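Local coordinates for protein pyruvate kinase (Pyrobaculum aerophilum, PDB 3QTG) that catalyses the last step of glycolysis, transferring the phosphoryl group of phosphoenolpyruvate to ADP to give pyruvate and ATP, with help from a divalent metal cation, at residues I377-F380 with T385-R388; Q289-M294 with N306-T311; S177-E182 with D212-L217. All coordinates share one frame; numbering follows the deposited sequence.

Overall arrangement
Along the chain contact 3 comes first, then contact 2, then contact 1. Contacts 3 and 2 both belong to the eight-stranded barrel domain but lie on opposite sides of the chain's centre, centres about 32 Å apart. Contact 3 packs the approach to helix 181-190 on the neighbouring helix 208-220; contact 2 packs the loop after barrel strand 284-287 on helix 302-313, near a probable substrate site. Contact 1 sits in the C-terminal alpha/beta domain, within the unit strand 376-380, helix 385-391, strand 399-403. Its centre is about 30 Å from contact 2 and 32 Å from contact 3; it touches neither and lies away from the inferred catalytic residues, which the barrel carries.

Contact 1: I377-F380 with T385-R388; sequences ILVF and TLAR. With SO4 (sulfate ion), chain C.
V379 and L386 both carry a branch anti to the backbone N: CG1 of V379 (chi1 -168°) and CG of L386 (chi1 -176°), and these settings bring the two side chains together. V379 leaves strand 376-380 facing helix 385-391, and its CG1 does all the close touching. It lies 3.9 Å from L386 CD2 and 4.0 Å from L386 CG, along the CB-CG-CD2 side of the leucine, with the two side chains crossing at a slant. The same methyl comes within 4.1 Å of A387 N, packing on the first turn of the helix itself. V379 also touches V399 and I390, while F380 points away from helix 385-391 and packs on Y428 and L432 of helix 428-439. The arrangement is the strand-to-helix half of a right-handed beta-alpha-beta unit in the C-terminal domain.

Beside this apolar patch a sulfate, probably from the crystallisation liquor, sits at the start of the helix. L386 N gives a nearly straight bond to its O3 (2.9 Å, 170° at the hydrogen). T385 N reaches O2 at 3.2 Å, and T385 OG1 makes a weak bond to that same oxygen, 3.3 Å away. Further bonds come from M382 N, S383 N, S381 OG and Y428 OH. L386 therefore serves two partners: its amide holds the anion, its isobutyl group meets the sheet.

A tetrahedral dianion gripped by backbone amides and hydroxyls at a helix N-terminus suggests a pocket that could take a phosphate group, where the helix dipole would add favourable charge. The position resembles the site where fructose-bisphosphate-regulated pyruvate kinases hold an effector phosphate; whether this enzyme uses it so is not settled by the sulfate.

Contact 2: Q289-M294 with N306-T311; sequences QLLDSM and NDVFTT
L290 and L291 meet V308 in the seventh beta-alpha step of the TIM barrel, where the loop following strand 284-287 packs against helix 302-313. The apolar part centres on one methyl: V308 CG2 lies 3.8 Å from L291 CD2, with the two side chains crossing at about a right angle, and 4.3 Å from L290 CB. CG1 being the branch anti to the backbone N (chi1 175°), CG2 is turned to the leucines. L290 O also comes within 3.7 Å of V308 CG2. L319 of the next barrel strand touches both L290 and V308 and completes the cluster.

The polar part is indirect. D307 OD2 and Q289 O, both acceptors, stand 3.8 Å apart, and R254 lies between the two residues: its NH2 forms a salt bridge with D307 OD1, its NH1 a weak hydrogen bond with Q289 O. E324 OE2 accepts from the amides of L290 and L291. These bonds probably steady the loop directly after T288, inferred from relatives to bind substrate. R302 of a second subunit packs on Q289.

Within the helix, T311 OG1 donates to D307 O at 2.9 Å, sitting 39° out of the carbonyl plane, while T311 N bonds to the same oxygen.

Contact 3: S177-E182 with D212-L217; sequences STPAEE and DSVRSL
P179, held by a cis peptide bond after T178, presses its ring against S213 and V214 of helix 208-220. Its CB starts the contact, 4.1 Å from V214 CG2. The next atom, CG, reaches that methyl at 4.0 Å and also lies 3.9 Å from both S213 CB and S213 O. CD then closes the ring over the serine, 3.7 Å from S213 CB. The ring thus bridges the two residues, with one end on the valine methyl and the other on the serine CB.

The S213 side chain meets the ring through CB; its OG, anti to the carbonyl carbon (chi1 -65°), bonds to K209 O one turn back. T178 joins the same helix by a hydrogen bond from its OG1 to D210 OD1. Farther along, L217 packs on V184 and L187 of helix 181-190.

Here the chain, having left the inserted six-stranded domain, re-enters the barrel and lays helix 181-190 beside its neighbour. Across P179 the contact is van der Waals alone, so it depends on the fit of the ring that the cis peptide presents; the T178-D210 bond is the nearby polar tie to the same helix.

Contact 1: I377-F380 with T385-R388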
ATOM      1  N   ILE A 377      11.756  19.293  13.883  1.00 38.46           N
ATOM      2  CA  ILE A 377      12.248  19.996  12.711  1.00 36.72           C
ATOM      3  C   ILE A 377      12.573  21.424  13.047  1.00 37.21           C
ATOM      4  O   ILE A 377      11.780  22.126  13.698  1.00 36.74           O
ATOM      5  CB  ILE A 377      11.252  19.938  11.526  1.00 36.00           C
ATOM      6  CG1 ILE A 377      10.909  18.480  11.216  1.00 35.40           C
ATOM      7  CG2 ILE A 377      11.798  20.736  10.292  1.00 35.17           C
ATOM      8  CD1 ILE A 377       9.810  18.266  10.125  1.00 36.08           C
ATOM      9  N   LEU A 378      13.753  21.841  12.585  1.00 37.32           N
ATOM     10  CA  LEU A 378      14.222  23.211  12.688  1.00 38.24           C
ATOM     11  C   LEU A 378      14.444  23.716  11.273  1.00 37.62           C
ATOM     12  O   LEU A 378      15.005  23.002  10.462  1.00 38.24           O
ATOM     13  CB  LEU A 378      15.552  23.260  13.464  1.00 38.19           C
ATOM     14  CG  LEU A 378      15.610  23.117  14.986  1.00 40.17           C
ATOM     15  CD1 LEU A 378      14.920  21.851  15.491  1.00 40.73           C
ATOM     16  CD2 LEU A 378      17.091  23.117  15.423  1.00 40.13           C
ATOM     17  N   VAL A 379      13.998  24.928  10.968  1.00 38.15           N
ATOM     18  CA  VAL A 379      14.162  25.508   9.628  1.00 38.46           C
ATOM     19  C   VAL A 379      14.712  26.911   9.745  1.00 39.22           C
ATOM     20  O   VAL A 379      14.182  27.718  10.526  1.00 39.22           O
ATOM     21  CB  VAL A 379      12.800  25.680   8.859  1.00 38.48           C
ATOM     22  CG1 VAL A 379      13.035  26.002   7.379  1.00 36.72           C
ATOM     23  CG2 VAL A 379      11.921  24.476   9.001  1.00 39.74           C
ATOM     24  N   PHE A 380      15.739  27.221   8.954  1.00 39.73           N
ATOM     25  CA  PHE A 380      16.113  28.610   8.734  1.00 40.40           C
ATOM     26  C   PHE A 380      15.575  29.109   7.391  1.00 41.02           C
ATOM     27  O   PHE A 380      15.851  28.559   6.319  1.00 40.28           O
ATOM     28  CB  PHE A 380      17.611  28.908   8.919  1.00 40.62           C
ATOM     29  CG  PHE A 380      17.882  30.358   9.275  1.00 40.68           C
ATOM     30  CD1 PHE A 380      17.791  30.793  10.594  1.00 40.45           C
ATOM     31  CD2 PHE A 380      18.178  31.290   8.289  1.00 41.32           C
ATOM     32  CE1 PHE A 380      18.022  32.135  10.932  1.00 39.78           C
ATOM     33  CE2 PHE A 380      18.386  32.644   8.614  1.00 42.50           C
ATOM     34  CZ  PHE A 380      18.305  33.058   9.939  1.00 41.53           C
ATOM     35  N   THR A 385       9.291  30.655   3.031  1.00 38.48           N
ATOM     36  CA  THR A 385       8.922  29.693   1.967  1.00 37.86           C
ATOM     37  C   THR A 385       9.095  28.190   2.346  1.00 37.39           C
ATOM     38  O   THR A 385       8.170  27.391   2.202  1.00 36.77           O
ATOM     39  CB  THR A 385       9.682  30.004   0.668  1.00 38.54           C
ATOM     40  OG1 THR A 385       9.571  31.412   0.371  1.00 39.73           O
ATOM     41  CG2 THR A 385       9.131  29.182  -0.518  1.00 38.65           C
ATOM     42  N   LEU A 386      10.266  27.807   2.842  1.00 36.88           N
ATOM     43  CA  LEU A 386      10.488  26.413   3.183  1.00 35.95           C
ATOM     44  C   LEU A 386       9.681  26.052   4.422  1.00 35.14           C
ATOM     45  O   LEU A 386       9.158  24.926   4.519  1.00 33.88           O
ATOM     46  CB  LEU A 386      11.976  26.097   3.379  1.00 36.33           C
ATOM     47  CG  LEU A 386      12.343  24.622   3.651  1.00 37.15           C
ATOM     48  CD1 LEU A 386      11.858  23.655   2.547  1.00 34.22           C
ATOM     49  CD2 LEU A 386      13.853  24.478   3.892  1.00 36.23           C
ATOM     50  N   ALA A 387       9.567  27.000   5.357  1.00 33.83           N
ATOM     51  CA  ALA A 387       8.841  26.751   6.610  1.00 33.93           C
ATOM     52  C   ALA A 387       7.400  26.375   6.317  1.00 33.77           C
ATOM     53  O   ALA A 387       6.896  25.375   6.828  1.00 33.58           O
ATOM     54  CB  ALA A 387       8.898  27.972   7.523  1.00 34.00           C
ATOM     55  N   ARG A 388       6.744  27.180   5.481  1.00 34.16           N
ATOM     56  CA  ARG A 388       5.412  26.854   4.951  1.00 34.85           C
ATOM     57  C   ARG A 388       5.334  25.534   4.166  1.00 34.52           C
ATOM     58  O   ARG A 388       4.357  24.792   4.295  1.00 34.42           O
ATOM     59  CB  ARG A 388       4.888  27.999   4.081  1.00 35.05           C
ATOM     60  CG  ARG A 388       4.407  29.210   4.895  1.00 36.14           C
ATOM     61  CD  ARG A 388       4.018  30.367   3.957  1.00 38.37           C
ATOM     62  NE  ARG A 388       3.983  31.649   4.665  1.00 43.00           N
ATOM     63  CZ  ARG A 388       2.865  32.186   5.146  1.00 45.91           C
ATOM     64  NH1 ARG A 388       1.698  31.556   4.981  1.00 46.29           N
ATOM     65  NH2 ARG A 388       2.903  33.353   5.781  1.00 45.86           N
TER
HETATM   66  S   SO4 C 500      13.181  30.621   2.353  1.00 42.68           S
HETATM   67  O1  SO4 C 500      14.408  31.048   2.986  1.00 39.99           O
HETATM   68  O2  SO4 C 500      12.255  31.761   2.325  1.00 45.44           O
HETATM   69  O3  SO4 C 500      12.566  29.527   3.104  1.00 42.37           O
HETATM   70  O4  SO4 C 500      13.391  30.154   0.982  1.00 41.57           O

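Contact 2: Q289-M294 with N306-T311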
ATOM      1  N   GLN A 289     -18.560  30.935  15.437  1.00 43.11           N
ATOM      2  CA  GLN A 289     -19.403  29.857  15.950  1.00 43.76           C
ATOM      3  C   GLN A 289     -18.576  28.681  16.472  1.00 43.45           C
ATOM      4  O   GLN A 289     -18.893  27.504  16.197  1.00 42.39           O
ATOM      5  CB  GLN A 289     -20.345  29.332  14.850  1.00 44.51           C
ATOM      6  CG  GLN A 289     -21.212  30.377  14.166  1.00 48.63           C
ATOM      7  CD  GLN A 289     -22.510  30.598  14.878  1.00 54.15           C
ATOM      8  OE1 GLN A 289     -23.030  29.697  15.558  1.00 57.71           O
ATOM      9  NE2 GLN A 289     -23.062  31.802  14.731  1.00 56.70           N
ATOM     10  N   LEU A 290     -17.504  28.988  17.192  1.00 42.58           N
ATOM     11  CA  LEU A 290     -16.720  27.936  17.818  1.00 42.13           C
ATOM     12  C   LEU A 290     -17.076  27.798  19.294  1.00 42.62           C
ATOM     13  O   LEU A 290     -17.317  26.690  19.777  1.00 42.12           O
ATOM     14  CB  LEU A 290     -15.216  28.170  17.597  1.00 41.71           C
ATOM     15  CG  LEU A 290     -14.744  28.028  16.144  1.00 40.63           C
ATOM     16  CD1 LEU A 290     -13.421  28.711  15.955  1.00 41.24           C
ATOM     17  CD2 LEU A 290     -14.705  26.560  15.645  1.00 40.61           C
ATOM     18  N   LEU A 291     -17.091  28.929  20.008  1.00 43.07           N
ATOM     19  CA  LEU A 291     -17.383  28.951  21.441  1.00 44.06           C
ATOM     20  C   LEU A 291     -18.465  29.986  21.712  1.00 45.21           C
ATOM     21  O   LEU A 291     -18.400  30.771  22.664  1.00 45.33           O
ATOM     22  CB  LEU A 291     -16.110  29.222  22.258  1.00 43.67           C
ATOM     23  CG  LEU A 291     -14.963  28.202  22.126  1.00 44.01           C
ATOM     24  CD1 LEU A 291     -13.698  28.685  22.826  1.00 42.25           C
ATOM     25  CD2 LEU A 291     -15.374  26.830  22.669  1.00 42.19           C
ATOM     26  N   ASP A 292     -19.480  29.961  20.856  1.00 46.51           N
ATOM     27  CA  ASP A 292     -20.503  30.986  20.832  1.00 48.19           C
ATOM     28  C   ASP A 292     -21.256  31.200  22.159  1.00 48.53           C
ATOM     29  O   ASP A 292     -21.484  32.345  22.552  1.00 48.37           O
ATOM     30  CB  ASP A 292     -21.475  30.742  19.682  1.00 48.78           C
ATOM     31  CG  ASP A 292     -21.871  32.026  18.997  1.00 52.59           C
ATOM     32  OD1 ASP A 292     -20.958  32.801  18.605  1.00 54.68           O
ATOM     33  OD2 ASP A 292     -23.097  32.266  18.871  1.00 58.23           O
ATOM     34  N   SER A 293     -21.618  30.116  22.850  1.00 48.58           N
ATOM     35  CA  SER A 293     -22.314  30.236  24.131  1.00 48.96           C
ATOM     36  C   SER A 293     -21.509  31.061  25.146  1.00 49.26           C
ATOM     37  O   SER A 293     -22.065  31.584  26.118  1.00 50.06           O
ATOM     38  CB  SER A 293     -22.643  28.859  24.714  1.00 49.09           C
ATOM     39  OG  SER A 293     -21.498  28.296  25.329  1.00 49.31           O
ATOM     40  N   MET A 294     -20.210  31.200  24.904  1.00 49.12           N
ATOM     41  CA  MET A 294     -19.315  31.849  25.864  1.00 49.31           C
ATOM     42  C   MET A 294     -19.402  33.379  25.895  1.00 50.00           C
ATOM     43  O   MET A 294     -18.743  34.025  26.715  1.00 50.47           O
ATOM     44  CB  MET A 294     -17.874  31.386  25.660  1.00 49.07           C
ATOM     45  CG  MET A 294     -17.653  29.942  26.053  1.00 48.12           C
ATOM     46  SD  MET A 294     -15.903  29.573  26.225  1.00 48.91           S
ATOM     47  CE  MET A 294     -15.540  30.341  27.805  1.00 47.81           C
ATOM     48  N   ASN A 306     -16.736  19.366  21.925  1.00 39.79           N
ATOM     49  CA  ASN A 306     -16.609  18.371  20.852  1.00 40.74           C
ATOM     50  C   ASN A 306     -16.389  18.995  19.448  1.00 40.06           C
ATOM     51  O   ASN A 306     -15.542  18.516  18.688  1.00 39.74           O
ATOM     52  CB  ASN A 306     -17.787  17.404  20.846  1.00 40.83           C
ATOM     53  CG  ASN A 306     -17.786  16.471  22.046  1.00 43.43           C
ATOM     54  OD1 ASN A 306     -18.769  16.392  22.798  1.00 46.47           O
ATOM     55  ND2 ASN A 306     -16.697  15.747  22.228  1.00 44.67           N
ATOM     56  N   ASP A 307     -17.137  20.058  19.137  1.00 39.40           N
ATOM     57  CA  ASP A 307     -17.011  20.815  17.863  1.00 39.50           C
ATOM     58  C   ASP A 307     -15.581  21.332  17.615  1.00 38.71           C
ATOM     59  O   ASP A 307     -14.982  21.044  16.577  1.00 38.49           O
ATOM     60  CB  ASP A 307     -18.023  21.965  17.854  1.00 39.89           C
ATOM     61  CG  ASP A 307     -18.194  22.623  16.480  1.00 43.13           C
ATOM     62  OD1 ASP A 307     -17.681  22.103  15.461  1.00 44.60           O
ATOM     63  OD2 ASP A 307     -18.865  23.686  16.431  1.00 45.55           O
ATOM     64  N   VAL A 308     -15.026  22.053  18.588  1.00 37.92           N
ATOM     65  CA  VAL A 308     -13.649  22.547  18.517  1.00 37.51           C
ATOM     66  C   VAL A 308     -12.660  21.377  18.419  1.00 37.32           C
ATOM     67  O   VAL A 308     -11.704  21.424  17.634  1.00 36.09           O
ATOM     68  CB  VAL A 308     -13.284  23.418  19.755  1.00 37.62           C
ATOM     69  CG1 VAL A 308     -11.780  23.850  19.737  1.00 36.93           C
ATOM     70  CG2 VAL A 308     -14.180  24.637  19.839  1.00 37.55           C
ATOM     71  N   PHE A 309     -12.885  20.344  19.241  1.00 37.45           N
ATOM     72  CA  PHE A 309     -11.989  19.207  19.269  1.00 37.07           C
ATOM     73  C   PHE A 309     -11.943  18.581  17.861  1.00 37.05           C
ATOM     74  O   PHE A 309     -10.882  18.400  17.319  1.00 36.82           O
ATOM     75  CB  PHE A 309     -12.403  18.191  20.339  1.00 37.76           C
ATOM     76  CG  PHE A 309     -11.507  16.982  20.403  1.00 38.07           C
ATOM     77  CD1 PHE A 309     -10.415  16.953  21.271  1.00 38.68           C
ATOM     78  CD2 PHE A 309     -11.739  15.883  19.578  1.00 38.58           C
ATOM     79  CE1 PHE A 309      -9.584  15.838  21.328  1.00 39.16           C
ATOM     80  CE2 PHE A 309     -10.902  14.762  19.613  1.00 39.61           C
ATOM     81  CZ  PHE A 309      -9.828  14.740  20.488  1.00 39.50           C
ATOM     82  N   THR A 310     -13.093  18.303  17.263  1.00 37.23           N
ATOM     83  CA  THR A 310     -13.121  17.626  15.959  1.00 38.15           C
ATOM     84  C   THR A 310     -12.704  18.505  14.763  1.00 38.00           C
ATOM     85  O   THR A 310     -12.060  18.032  13.821  1.00 38.76           O
ATOM     86  CB  THR A 310     -14.474  16.950  15.698  1.00 38.20           C
ATOM     87  OG1 THR A 310     -15.517  17.912  15.833  1.00 39.19           O
ATOM     88  CG2 THR A 310     -14.730  15.840  16.704  1.00 37.73           C
ATOM     89  N   THR A 311     -13.062  19.780  14.791  1.00 37.75           N
ATOM     90  CA  THR A 311     -12.560  20.727  13.785  1.00 36.98           C
ATOM     91  C   THR A 311     -11.016  20.779  13.780  1.00 36.89           C
ATOM     92  O   THR A 311     -10.396  20.656  12.711  1.00 36.17           O
ATOM     93  CB  THR A 311     -13.198  22.125  13.995  1.00 37.24           C
ATOM     94  OG1 THR A 311     -14.619  22.008  13.816  1.00 37.22           O
ATOM     95  CG2 THR A 311     -12.658  23.149  13.019  1.00 36.27           C
TER

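Contact 3: S177-E182 with D212-L217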
ATOM      1  N   SER A 177     -19.472  44.181  -8.779  1.00 60.54           N
ATOM      2  CA  SER A 177     -18.088  44.564  -9.092  1.00 62.85           C
ATOM      3  C   SER A 177     -17.222  44.769  -7.837  1.00 63.31           C
ATOM      4  O   SER A 177     -17.684  45.330  -6.834  1.00 63.64           O
ATOM      5  CB  SER A 177     -18.077  45.839  -9.947  1.00 63.80           C
ATOM      6  OG  SER A 177     -18.752  45.632 -11.177  1.00 65.34           O
ATOM      7  N   THR A 178     -15.971  44.317  -7.897  1.00 64.11           N
ATOM      8  CA  THR A 178     -15.062  44.409  -6.738  1.00 64.77           C
ATOM      9  C   THR A 178     -13.677  44.974  -7.110  1.00 65.12           C
ATOM     10  O   THR A 178     -13.348  45.037  -8.295  1.00 65.74           O
ATOM     11  CB  THR A 178     -14.860  43.028  -6.058  1.00 64.02           C
ATOM     12  OG1 THR A 178     -14.264  42.132  -7.000  1.00 65.63           O
ATOM     13  CG2 THR A 178     -16.172  42.458  -5.572  1.00 63.48           C
ATOM     14  N   PRO A 179     -12.861  45.389  -6.098  1.00 65.04           N
ATOM     15  CA  PRO A 179     -13.153  45.421  -4.650  1.00 64.11           C
ATOM     16  C   PRO A 179     -14.219  46.473  -4.351  1.00 63.51           C
ATOM     17  O   PRO A 179     -14.420  47.382  -5.155  1.00 63.91           O
ATOM     18  CB  PRO A 179     -11.817  45.843  -4.016  1.00 64.15           C
ATOM     19  CG  PRO A 179     -10.798  45.690  -5.085  1.00 64.83           C
ATOM     20  CD  PRO A 179     -11.513  45.918  -6.374  1.00 65.39           C
ATOM     21  N   ALA A 180     -14.890  46.335  -3.210  1.00 62.54           N
ATOM     22  CA  ALA A 180     -15.922  47.272  -2.801  1.00 62.11           C
ATOM     23  C   ALA A 180     -15.321  48.646  -2.506  1.00 62.18           C
ATOM     24  O   ALA A 180     -14.236  48.757  -1.915  1.00 61.81           O
ATOM     25  CB  ALA A 180     -16.675  46.747  -1.594  1.00 61.50           C
ATOM     26  N   GLU A 181     -16.045  49.685  -2.913  1.00 61.83           N
ATOM     27  CA  GLU A 181     -15.622  51.072  -2.728  1.00 61.91           C
ATOM     28  C   GLU A 181     -15.267  51.332  -1.265  1.00 61.04           C
ATOM     29  O   GLU A 181     -14.294  52.022  -0.966  1.00 60.54           O
ATOM     30  CB  GLU A 181     -16.725  52.030  -3.199  1.00 62.43           C
ATOM     31  CG  GLU A 181     -16.192  53.314  -3.827  1.00 65.24           C
ATOM     32  CD  GLU A 181     -17.153  54.489  -3.711  1.00 67.35           C
ATOM     33  OE1 GLU A 181     -16.657  55.617  -3.489  1.00 70.43           O
ATOM     34  OE2 GLU A 181     -18.386  54.298  -3.835  1.00 66.30           O
ATOM     35  N   GLU A 182     -16.054  50.747  -0.362  1.00 60.48           N
ATOM     36  CA  GLU A 182     -15.835  50.874   1.083  1.00 60.47           C
ATOM     37  C   GLU A 182     -14.563  50.137   1.550  1.00 59.75           C
ATOM     38  O   GLU A 182     -13.948  50.521   2.555  1.00 60.35           O
ATOM     39  CB  GLU A 182     -17.049  50.348   1.860  1.00 60.49           C
ATOM     40  CG  GLU A 182     -18.396  50.995   1.523  1.00 63.68           C
ATOM     41  CD  GLU A 182     -19.067  50.408   0.269  1.00 67.80           C
ATOM     42  OE1 GLU A 182     -19.467  51.210  -0.614  1.00 70.36           O
ATOM     43  OE2 GLU A 182     -19.198  49.162   0.163  1.00 68.52           O
ATOM     44  N   ASP A 212      -7.400  38.793  -7.197  1.00 52.84           N
ATOM     45  CA  ASP A 212      -6.356  39.558  -7.893  1.00 54.70           C
ATOM     46  C   ASP A 212      -6.533  41.078  -7.785  1.00 54.86           C
ATOM     47  O   ASP A 212      -5.547  41.816  -7.708  1.00 55.30           O
ATOM     48  CB  ASP A 212      -6.312  39.176  -9.383  1.00 55.45           C
ATOM     49  CG  ASP A 212      -5.837  37.745  -9.628  1.00 58.27           C
ATOM     50  OD1 ASP A 212      -5.515  37.005  -8.662  1.00 60.02           O
ATOM     51  OD2 ASP A 212      -5.792  37.352 -10.820  1.00 62.01           O
ATOM     52  N   SER A 213      -7.784  41.535  -7.791  1.00 54.74           N
ATOM     53  CA  SER A 213      -8.100  42.963  -7.677  1.00 55.25           C
ATOM     54  C   SER A 213      -7.705  43.504  -6.327  1.00 54.45           C
ATOM     55  O   SER A 213      -7.203  44.613  -6.224  1.00 54.20           O
ATOM     56  CB  SER A 213      -9.585  43.202  -7.896  1.00 55.30           C
ATOM     57  OG  SER A 213      -9.917  42.867  -9.229  1.00 58.42           O
ATOM     58  N   VAL A 214      -7.942  42.716  -5.282  1.00 53.87           N
ATOM     59  CA  VAL A 214      -7.509  43.113  -3.948  1.00 53.47           C
ATOM     60  C   VAL A 214      -5.974  43.047  -3.882  1.00 53.68           C
ATOM     61  O   VAL A 214      -5.340  43.906  -3.275  1.00 53.77           O
ATOM     62  CB  VAL A 214      -8.207  42.284  -2.838  1.00 52.90           C
ATOM     63  CG1 VAL A 214      -7.647  42.619  -1.452  1.00 51.72           C
ATOM     64  CG2 VAL A 214      -9.708  42.549  -2.866  1.00 53.24           C
ATOM     65  N   ARG A 215      -5.383  42.057  -4.548  1.00 53.68           N
ATOM     66  CA  ARG A 215      -3.926  41.940  -4.570  1.00 54.30           C
ATOM     67  C   ARG A 215      -3.249  43.155  -5.203  1.00 55.19           C
ATOM     68  O   ARG A 215      -2.287  43.686  -4.640  1.00 55.44           O
ATOM     69  CB  ARG A 215      -3.464  40.638  -5.226  1.00 53.88           C
ATOM     70  CG  ARG A 215      -3.373  39.478  -4.261  1.00 52.82           C
ATOM     71  CD  ARG A 215      -2.297  38.466  -4.679  1.00 54.21           C
ATOM     72  NE  ARG A 215      -2.348  37.251  -3.852  1.00 53.05           N
ATOM     73  CZ  ARG A 215      -3.022  36.161  -4.201  1.00 53.71           C
ATOM     74  NH1 ARG A 215      -3.678  36.132  -5.360  1.00 56.53           N
ATOM     75  NH2 ARG A 215      -3.037  35.100  -3.407  1.00 50.93           N
ATOM     76  N   SER A 216      -3.776  43.608  -6.344  1.00 55.94           N
ATOM     77  CA  SER A 216      -3.261  44.800  -7.052  1.00 56.93           C
ATOM     78  C   SER A 216      -3.458  46.067  -6.241  1.00 57.10           C
ATOM     79  O   SER A 216      -2.569  46.906  -6.187  1.00 58.04           O
ATOM     80  CB  SER A 216      -3.943  44.994  -8.409  1.00 57.45           C
ATOM     81  OG  SER A 216      -4.135  43.771  -9.078  1.00 58.66           O
ATOM     82  N   LEU A 217      -4.633  46.216  -5.634  1.00 56.56           N
ATOM     83  CA  LEU A 217      -4.878  47.330  -4.733  1.00 56.37           C
ATOM     84  C   LEU A 217      -3.901  47.365  -3.546  1.00 56.31           C
ATOM     85  O   LEU A 217      -3.374  48.436  -3.216  1.00 56.96           O
ATOM     86  CB  LEU A 217      -6.329  47.334  -4.242  1.00 55.64           C
ATOM     87  CG  LEU A 217      -6.635  48.452  -3.235  1.00 55.98           C
ATOM     88  CD1 LEU A 217      -6.515  49.836  -3.895  1.00 56.73           C
ATOM     89  CD2 LEU A 217      -8.006  48.255  -2.568  1.00 55.65           C
TER